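Local structure of cupin 2 conserved barrel domain protein (Planctomyces limnophilus, 4H7L) at residues 61-66 and 102-107; 68-73 and 112-117; 81-86 and 94-99. The protein is of unknown function but belongs to the cupin barrel proteins and binds a copper ion inside its barrel. One frame throughout, in Å; residues are numbered along the deposited sequence.

Interaction 1 (61-66 and 102-107); sequences HYHREH and VRHRIV. With CU (copper (II) ion), chain D.
His61, His63 and His104 converge on one copper ion through their NE2 atoms, His61 NE2 and His104 NE2 each lying 2.2 Å from the metal. With Glu68 they make up the cupin metal site. The rings of His61 and His104 are turned 63° against each other, and His104 presents its edge to CD2 of His63. In His104 the ring is tucked between the backbone N and the carbonyl carbon (chi1 63°), which places it so that NE2 faces the copper, while ND1 donates to Val102 O at 2.8 Å, in the carbonyl plane and close to the ring plane, fixing the ring's rotation. His63 is held through ND1, which is bonded to Asp124 O. The backbones join through the His61-His104 pair, His61 N to His104 O at 3.1 Å and His104 N to His61 O at 2.9 Å. Away from the metal, Arg103 bends at chi2 (63°) and lays its guanidinium flat on one face of Tyr62, CZ 3.7 Å from the ring centroid, a cation-pi stack; its NE pairs with Asp128. The loop 61-66 closes over one end of strand 104-107, which pairs with strand 80-83, while Tyr70 of strand 67-72 touches His104.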
# COMPACT_ATOMS: atom_id res chain seq x y z
N HIS B 61 -17.89 0.44 9.91
CA HIS B 61 -18.28 -0.54 8.90
C HIS B 61 -17.31 -1.72 8.91
O HIS B 61 -16.29 -1.70 9.59
CB HIS B 61 -18.29 0.10 7.51
CG HIS B 61 -16.93 0.40 6.96
ND1 HIS B 61 -16.28 1.60 7.18
CD2 HIS B 61 -16.09 -0.35 6.20
CE1 HIS B 61 -15.11 1.57 6.59
NE2 HIS B 61 -14.96 0.41 5.98
N TYR B 62 -17.64 -2.75 8.14
CA TYR B 62 -16.74 -3.88 7.98
C TYR B 62 -16.94 -4.57 6.64
O TYR B 62 -17.90 -4.29 5.91
CB TYR B 62 -16.90 -4.88 9.13
CG TYR B 62 -18.22 -5.61 9.16
CD1 TYR B 62 -19.36 -5.01 9.69
CD2 TYR B 62 -18.33 -6.91 8.67
CE1 TYR B 62 -20.57 -5.68 9.73
CE2 TYR B 62 -19.53 -7.58 8.71
CZ TYR B 62 -20.65 -6.97 9.24
OH TYR B 62 -21.85 -7.64 9.27
N HIS B 63 -16.02 -5.47 6.32
CA HIS B 63 -16.02 -6.14 5.03
C HIS B 63 -16.03 -7.64 5.28
O HIS B 63 -15.35 -8.13 6.18
CB HIS B 63 -14.79 -5.73 4.23
CG HIS B 63 -14.60 -4.25 4.14
ND1 HIS B 63 -15.46 -3.43 3.45
CD2 HIS B 63 -13.63 -3.44 4.64
CE1 HIS B 63 -15.04 -2.18 3.54
NE2 HIS B 63 -13.93 -2.16 4.26
N ARG B 64 -16.80 -8.37 4.49
CA ARG B 64 -16.95 -9.81 4.68
C ARG B 64 -16.01 -10.62 3.80
O ARG B 64 -15.78 -11.80 4.07
CB ARG B 64 -18.40 -10.22 4.40
CG ARG B 64 -19.40 -9.61 5.35
CD ARG B 64 -20.79 -10.20 5.18
NE ARG B 64 -21.68 -9.70 6.22
CZ ARG B 64 -22.87 -10.22 6.52
NH1 ARG B 64 -23.34 -11.27 5.87
NH2 ARG B 64 -23.59 -9.68 7.49
N GLU B 65 -15.47 -9.99 2.76
CA GLU B 65 -14.70 -10.70 1.75
C GLU B 65 -13.38 -10.02 1.40
O GLU B 65 -12.62 -10.51 0.57
CB GLU B 65 -15.55 -10.82 0.48
CG GLU B 65 -16.92 -11.46 0.68
CD GLU B 65 -16.89 -12.96 0.50
OE1 GLU B 65 -17.26 -13.43 -0.59
OE2 GLU B 65 -16.51 -13.67 1.46
N HIS B 66 -13.11 -8.88 2.03
CA HIS B 66 -11.94 -8.08 1.70
C HIS B 66 -11.16 -7.71 2.95
O HIS B 66 -11.74 -7.33 3.96
CB HIS B 66 -12.35 -6.79 0.99
CG HIS B 66 -12.92 -7.01 -0.37
ND1 HIS B 66 -14.20 -7.48 -0.58
CD2 HIS B 66 -12.38 -6.84 -1.60
CE1 HIS B 66 -14.43 -7.58 -1.87
NE2 HIS B 66 -13.34 -7.20 -2.52
N VAL B 102 -13.58 -7.31 10.91
CA VAL B 102 -13.14 -6.32 11.88
C VAL B 102 -13.84 -4.99 11.66
O VAL B 102 -13.62 -4.33 10.65
CB VAL B 102 -11.61 -6.11 11.80
CG1 VAL B 102 -11.21 -4.89 12.62
CG2 VAL B 102 -10.88 -7.35 12.29
N ARG B 103 -14.72 -4.61 12.59
CA ARG B 103 -15.38 -3.31 12.52
C ARG B 103 -14.32 -2.22 12.60
O ARG B 103 -13.42 -2.29 13.43
CB ARG B 103 -16.38 -3.15 13.67
CG ARG B 103 -17.75 -3.76 13.41
CD ARG B 103 -17.70 -5.27 13.23
NE ARG B 103 -19.05 -5.84 13.14
CZ ARG B 103 -19.33 -7.10 12.82
NH1 ARG B 103 -18.36 -7.96 12.53
NH2 ARG B 103 -20.59 -7.50 12.76
N HIS B 104 -14.44 -1.21 11.75
CA HIS B 104 -13.41 -0.17 11.70
C HIS B 104 -13.91 1.15 11.14
O HIS B 104 -14.88 1.20 10.39
CB HIS B 104 -12.20 -0.65 10.88
CG HIS B 104 -12.51 -0.92 9.44
ND1 HIS B 104 -13.16 -2.07 9.02
CD2 HIS B 104 -12.26 -0.20 8.32
CE1 HIS B 104 -13.29 -2.04 7.71
NE2 HIS B 104 -12.76 -0.91 7.25
N ARG B 105 -13.23 2.22 11.54
CA ARG B 105 -13.40 3.54 10.95
C ARG B 105 -12.32 4.47 11.46
O ARG B 105 -11.72 4.21 12.50
CB ARG B 105 -14.77 4.12 11.29
CG ARG B 105 -14.94 4.41 12.76
CD ARG B 105 -16.02 5.45 13.00
NE ARG B 105 -16.28 5.60 14.42
CZ ARG B 105 -17.38 6.15 14.93
NH1 ARG B 105 -18.33 6.61 14.13
NH2 ARG B 105 -17.53 6.23 16.24
N ILE B 106 -12.08 5.55 10.73
CA ILE B 106 -11.13 6.57 11.17
C ILE B 106 -11.87 7.77 11.75
O ILE B 106 -12.98 8.10 11.33
CB ILE B 106 -10.21 7.00 10.02
CG1 ILE B 106 -9.17 5.91 9.77
CG2 ILE B 106 -9.52 8.32 10.35
CD1 ILE B 106 -8.27 6.17 8.59
N VAL B 107 -11.25 8.41 12.73
CA VAL B 107 -11.85 9.54 13.43
C VAL B 107 -10.89 10.71 13.37
O VAL B 107 -9.72 10.57 13.73
CB VAL B 107 -12.15 9.18 14.89
CG1 VAL B 107 -12.67 10.39 15.66
CG2 VAL B 107 -13.15 8.03 14.96
CU CU D . -13.13 -0.39 5.10

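Interaction 2 (68-73 and 112-117); sequences EIYVVL and IINIVS. With CU (copper (II) ion), chain D.
Ile112 reaches over one face of the Tyr70 ring, its CD1 3.8 Å from the ring centroid in a CH-pi contact, at the apolar centre of the antiparallel pair formed by strands 68-72 and 112-117. CG1 of Ile112 sits between the backbone N and the carbonyl carbon (chi1 66°), and this turn carries the terminal methyl over the ring. On the other face of the sheet Ile69 lies beside Ile115 and Val71 beside Ile113, whose CG1 also meets Leu73 CD1 at 3.8 Å; Val47 and Ile115 of the second subunit pack against this layer. Four backbone hydrogen bonds link the strands, two in the Ile69-Ile115 pair and two in Val71-Ile113. Further along the sheet face that carries Tyr70, Asn114 OD1 approaches the edge of the ring, 3.2 Å from Tyr70 CE1, and Asn114 ND2 donates to Glu68 OE1 at 3.1 Å, a nearly straight bond that lies in the amide plane but meets the carboxylate from above. Tyr70 OH donates to Glu68 OE2, which binds the copper at 2.2 Å. A phenylalanine in place of Tyr70 would probably leave Glu68 OE2 without this donor, its carboxylate relying on copper and Asn114. Each carboxylate oxygen has its own second-shell donor, which, with the metal bond, restrains the ligand's rotation and is likely to draw some negative charge away from the metal.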
# COMPACT_ATOMS: atom_id res chain seq x y z
N GLU B 68 -8.19 -5.10 4.36
CA GLU B 68 -7.62 -3.81 4.01
C GLU B 68 -6.36 -3.55 4.82
O GLU B 68 -6.22 -4.02 5.94
CB GLU B 68 -8.65 -2.71 4.26
CG GLU B 68 -9.91 -2.82 3.40
CD GLU B 68 -10.85 -1.63 3.56
OE1 GLU B 68 -11.30 -1.11 2.52
OE2 GLU B 68 -11.15 -1.24 4.71
N ILE B 69 -5.43 -2.82 4.22
CA ILE B 69 -4.25 -2.35 4.94
C ILE B 69 -4.10 -0.86 4.74
O ILE B 69 -3.79 -0.40 3.64
CB ILE B 69 -2.96 -3.04 4.46
CG1 ILE B 69 -3.06 -4.55 4.66
CG2 ILE B 69 -1.76 -2.48 5.22
CD1 ILE B 69 -1.84 -5.30 4.16
N TYR B 70 -4.34 -0.10 5.80
CA TYR B 70 -4.18 1.34 5.76
C TYR B 70 -2.73 1.70 6.06
O TYR B 70 -2.12 1.13 6.95
CB TYR B 70 -5.08 2.02 6.80
CG TYR B 70 -6.58 1.89 6.57
CD1 TYR B 70 -7.08 1.15 5.51
CD2 TYR B 70 -7.48 2.52 7.41
CE1 TYR B 70 -8.45 1.04 5.30
CE2 TYR B 70 -8.84 2.42 7.22
CZ TYR B 70 -9.32 1.68 6.16
OH TYR B 70 -10.68 1.58 5.96
N VAL B 71 -2.19 2.64 5.30
CA VAL B 71 -0.89 3.22 5.63
C VAL B 71 -1.05 4.73 5.77
O VAL B 71 -1.29 5.43 4.79
CB VAL B 71 0.15 2.95 4.53
CG1 VAL B 71 1.49 3.55 4.93
CG2 VAL B 71 0.29 1.46 4.28
N VAL B 72 -0.90 5.23 7.00
CA VAL B 72 -1.09 6.66 7.26
C VAL B 72 0.06 7.49 6.70
O VAL B 72 1.22 7.26 7.02
CB VAL B 72 -1.21 6.95 8.76
CG1 VAL B 72 -1.37 8.44 9.00
CG2 VAL B 72 -2.37 6.18 9.36
N LEU B 73 -0.27 8.48 5.86
CA LEU B 73 0.73 9.38 5.30
C LEU B 73 0.78 10.70 6.07
O LEU B 73 1.85 11.26 6.28
CB LEU B 73 0.45 9.63 3.82
CG LEU B 73 0.48 8.39 2.92
CD1 LEU B 73 0.48 8.78 1.46
CD2 LEU B 73 1.67 7.50 3.24
N ILE B 112 -4.48 8.55 3.74
CA ILE B 112 -3.99 7.19 3.80
C ILE B 112 -3.85 6.55 2.43
O ILE B 112 -4.45 6.99 1.45
CB ILE B 112 -4.92 6.30 4.65
CG1 ILE B 112 -6.29 6.16 3.98
CG2 ILE B 112 -5.08 6.88 6.04
CD1 ILE B 112 -6.97 4.85 4.27
N ILE B 113 -3.02 5.51 2.37
CA ILE B 113 -3.02 4.58 1.26
C ILE B 113 -3.80 3.36 1.72
O ILE B 113 -3.37 2.67 2.64
CB ILE B 113 -1.61 4.10 0.89
CG1 ILE B 113 -0.71 5.28 0.49
CG2 ILE B 113 -1.68 3.07 -0.23
CD1 ILE B 113 -1.08 5.90 -0.82
N ASN B 114 -4.93 3.09 1.10
CA ASN B 114 -5.70 1.91 1.45
C ASN B 114 -5.45 0.79 0.45
O ASN B 114 -5.78 0.90 -0.73
CB ASN B 114 -7.19 2.23 1.52
CG ASN B 114 -8.02 1.04 1.95
OD1 ASN B 114 -7.48 0.02 2.38
ND2 ASN B 114 -9.34 1.17 1.83
N ILE B 115 -4.84 -0.29 0.92
CA ILE B 115 -4.54 -1.44 0.09
C ILE B 115 -5.58 -2.52 0.34
O ILE B 115 -5.72 -3.01 1.45
CB ILE B 115 -3.14 -1.98 0.41
CG1 ILE B 115 -2.09 -0.90 0.16
CG2 ILE B 115 -2.83 -3.20 -0.44
CD1 ILE B 115 -0.82 -1.08 0.97
N VAL B 116 -6.32 -2.88 -0.71
CA VAL B 116 -7.46 -3.78 -0.57
C VAL B 116 -7.25 -5.08 -1.36
O VAL B 116 -6.87 -5.05 -2.53
CB VAL B 116 -8.74 -3.12 -1.09
CG1 VAL B 116 -9.94 -4.03 -0.87
CG2 VAL B 116 -8.95 -1.77 -0.42
N SER B 117 -7.51 -6.21 -0.71
CA SER B 117 -7.38 -7.51 -1.38
C SER B 117 -8.55 -8.44 -1.03
O SER B 117 -8.94 -8.55 0.13
CB SER B 117 -6.07 -8.18 -1.00
OG SER B 117 -6.23 -8.96 0.16
CU CU D . -13.13 -0.39 5.10

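Interaction 3 (81-86 and 94-99); sequences IELNGQ and LAISIP
Leu83 and Ile96 make the closest approach between the two segments, with Leu83 CD1 3.7 Å from Ile96 CG2. All the contacts between the two segments are van der Waals contacts between aliphatic side chains, and four residues supply them. Ile81 extends its chain toward strand 94-98, CG1 lying opposite the backbone N (chi1 -176°), and meets Ile96 tip to tip, CD1 to CG2 at 4.1 Å; the same CD1 comes to 4.3 Å from Ile98 CD1. Leu83 is forked between two neighbours: while CD1 touches Ile96, CD2 crosses to Ile98 CG1 at 4.0 Å. The backbones stay apart, the axes of strands 81-83 and 94-98 approaching no closer than 10.0 Å and running at 29°, as expected of two sheets that face each other across a barrel interior.

Hydrogen bonding, by contrast, stays on either side of this layer. Leu83 and Gln86 bond to each other twice through their backbones, closing the type I' turn of a hairpin, and Glu82 forms a salt bridge with Arg105. Strand 94-98 pairs with strand 67-72 and, through Leu94 to Ser97, with a strand of the second subunit. With no hydrogen bond crossing and all close contacts aliphatic, cohesion rests on hydrophobic burial, and Ile98 extends that apolar lining to His104 and Glu68 of the copper site.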
# COMPACT_ATOMS: atom_id res chain seq x y z
N ILE B 81 -7.85 5.58 14.97
CA ILE B 81 -8.53 4.54 14.22
C ILE B 81 -9.24 3.67 15.24
O ILE B 81 -8.71 3.42 16.32
CB ILE B 81 -7.54 3.71 13.39
CG1 ILE B 81 -8.30 2.68 12.54
CG2 ILE B 81 -6.53 3.01 14.29
CD1 ILE B 81 -7.52 2.21 11.35
N GLU B 82 -10.45 3.25 14.91
CA GLU B 82 -11.22 2.39 15.80
C GLU B 82 -11.33 1.00 15.21
O GLU B 82 -11.83 0.83 14.10
CB GLU B 82 -12.61 2.98 16.05
CG GLU B 82 -12.59 4.24 16.90
CD GLU B 82 -13.96 4.86 17.08
OE1 GLU B 82 -14.94 4.33 16.50
OE2 GLU B 82 -14.07 5.87 17.80
N LEU B 83 -10.84 0.01 15.96
CA LEU B 83 -10.89 -1.38 15.52
C LEU B 83 -11.65 -2.20 16.55
O LEU B 83 -11.24 -2.29 17.71
CB LEU B 83 -9.47 -1.92 15.33
CG LEU B 83 -8.65 -1.17 14.27
CD1 LEU B 83 -7.17 -1.51 14.38
CD2 LEU B 83 -9.17 -1.51 12.89
N ASN B 84 -12.77 -2.77 16.13
CA ASN B 84 -13.67 -3.48 17.03
C ASN B 84 -13.85 -2.74 18.35
O ASN B 84 -13.70 -3.31 19.43
CB ASN B 84 -13.17 -4.91 17.30
CG ASN B 84 -13.34 -5.82 16.10
OD1 ASN B 84 -14.30 -5.68 15.33
ND2 ASN B 84 -12.43 -6.77 15.94
N GLY B 85 -14.16 -1.45 18.26
CA GLY B 85 -14.52 -0.66 19.42
C GLY B 85 -13.35 -0.16 20.25
O GLY B 85 -13.54 0.50 21.28
N GLN B 86 -12.13 -0.47 19.82
CA GLN B 86 -10.93 -0.01 20.52
C GLN B 86 -10.28 1.12 19.73
O GLN B 86 -10.19 1.05 18.50
CB GLN B 86 -9.94 -1.16 20.69
CG GLN B 86 -10.49 -2.32 21.52
CD GLN B 86 -10.78 -1.91 22.94
OE1 GLN B 86 -10.00 -1.21 23.58
NE2 GLN B 86 -11.93 -2.35 23.45
N LEU B 94 2.18 4.67 10.06
CA LEU B 94 1.56 3.57 10.77
C LEU B 94 0.85 2.69 9.74
O LEU B 94 0.15 3.19 8.86
CB LEU B 94 0.54 4.10 11.78
CG LEU B 94 -0.14 3.03 12.64
CD1 LEU B 94 0.87 2.38 13.59
CD2 LEU B 94 -1.30 3.63 13.42
N ALA B 95 1.06 1.38 9.84
CA ALA B 95 0.39 0.42 8.96
C ALA B 95 -0.62 -0.39 9.75
O ALA B 95 -0.27 -1.01 10.76
CB ALA B 95 1.40 -0.49 8.30
N ILE B 96 -1.87 -0.40 9.30
CA ILE B 96 -2.90 -1.15 10.00
C ILE B 96 -3.51 -2.20 9.09
O ILE B 96 -4.02 -1.90 8.02
CB ILE B 96 -4.01 -0.24 10.53
CG1 ILE B 96 -3.42 0.95 11.28
CG2 ILE B 96 -4.93 -1.02 11.46
CD1 ILE B 96 -3.27 2.19 10.43
N SER B 97 -3.45 -3.45 9.55
CA SER B 97 -4.03 -4.57 8.83
C SER B 97 -5.42 -4.83 9.39
O SER B 97 -5.59 -5.06 10.59
CB SER B 97 -3.16 -5.81 9.00
OG SER B 97 -3.84 -6.97 8.58
N ILE B 98 -6.42 -4.80 8.51
CA ILE B 98 -7.81 -4.97 8.91
C ILE B 98 -8.43 -6.16 8.19
O ILE B 98 -8.92 -6.02 7.08
CB ILE B 98 -8.62 -3.71 8.60
CG1 ILE B 98 -7.94 -2.49 9.22
CG2 ILE B 98 -10.05 -3.86 9.11
CD1 ILE B 98 -8.56 -1.16 8.82
N PRO B 99 -8.38 -7.34 8.82
CA PRO B 99 -8.99 -8.54 8.25
C PRO B 99 -10.49 -8.39 8.11
O PRO B 99 -11.07 -7.48 8.70
CB PRO B 99 -8.67 -9.63 9.28
CG PRO B 99 -7.55 -9.10 10.09
CD PRO B 99 -7.67 -7.62 10.08

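In the fold
All three contacts are buried, but they differ in chemistry. Interaction 2 lies nearest the chain's centre and is a regular strand pair; interaction 3 joins facing sheets by side chains alone; interaction 1 ties a loop to a strand and combines metal ligation with a cation-pi stack whose arginine is partly exposed. Interactions 1 and 2 share the copper ion, the first giving three histidines and the second the glutamate. Interactions 1 and 3 share a sheet, strands 104-107 and 80-83 being neighbours. Interactions 2 and 3 meet where strands 67-72 and 94-98 pair, and both reach the second subunit.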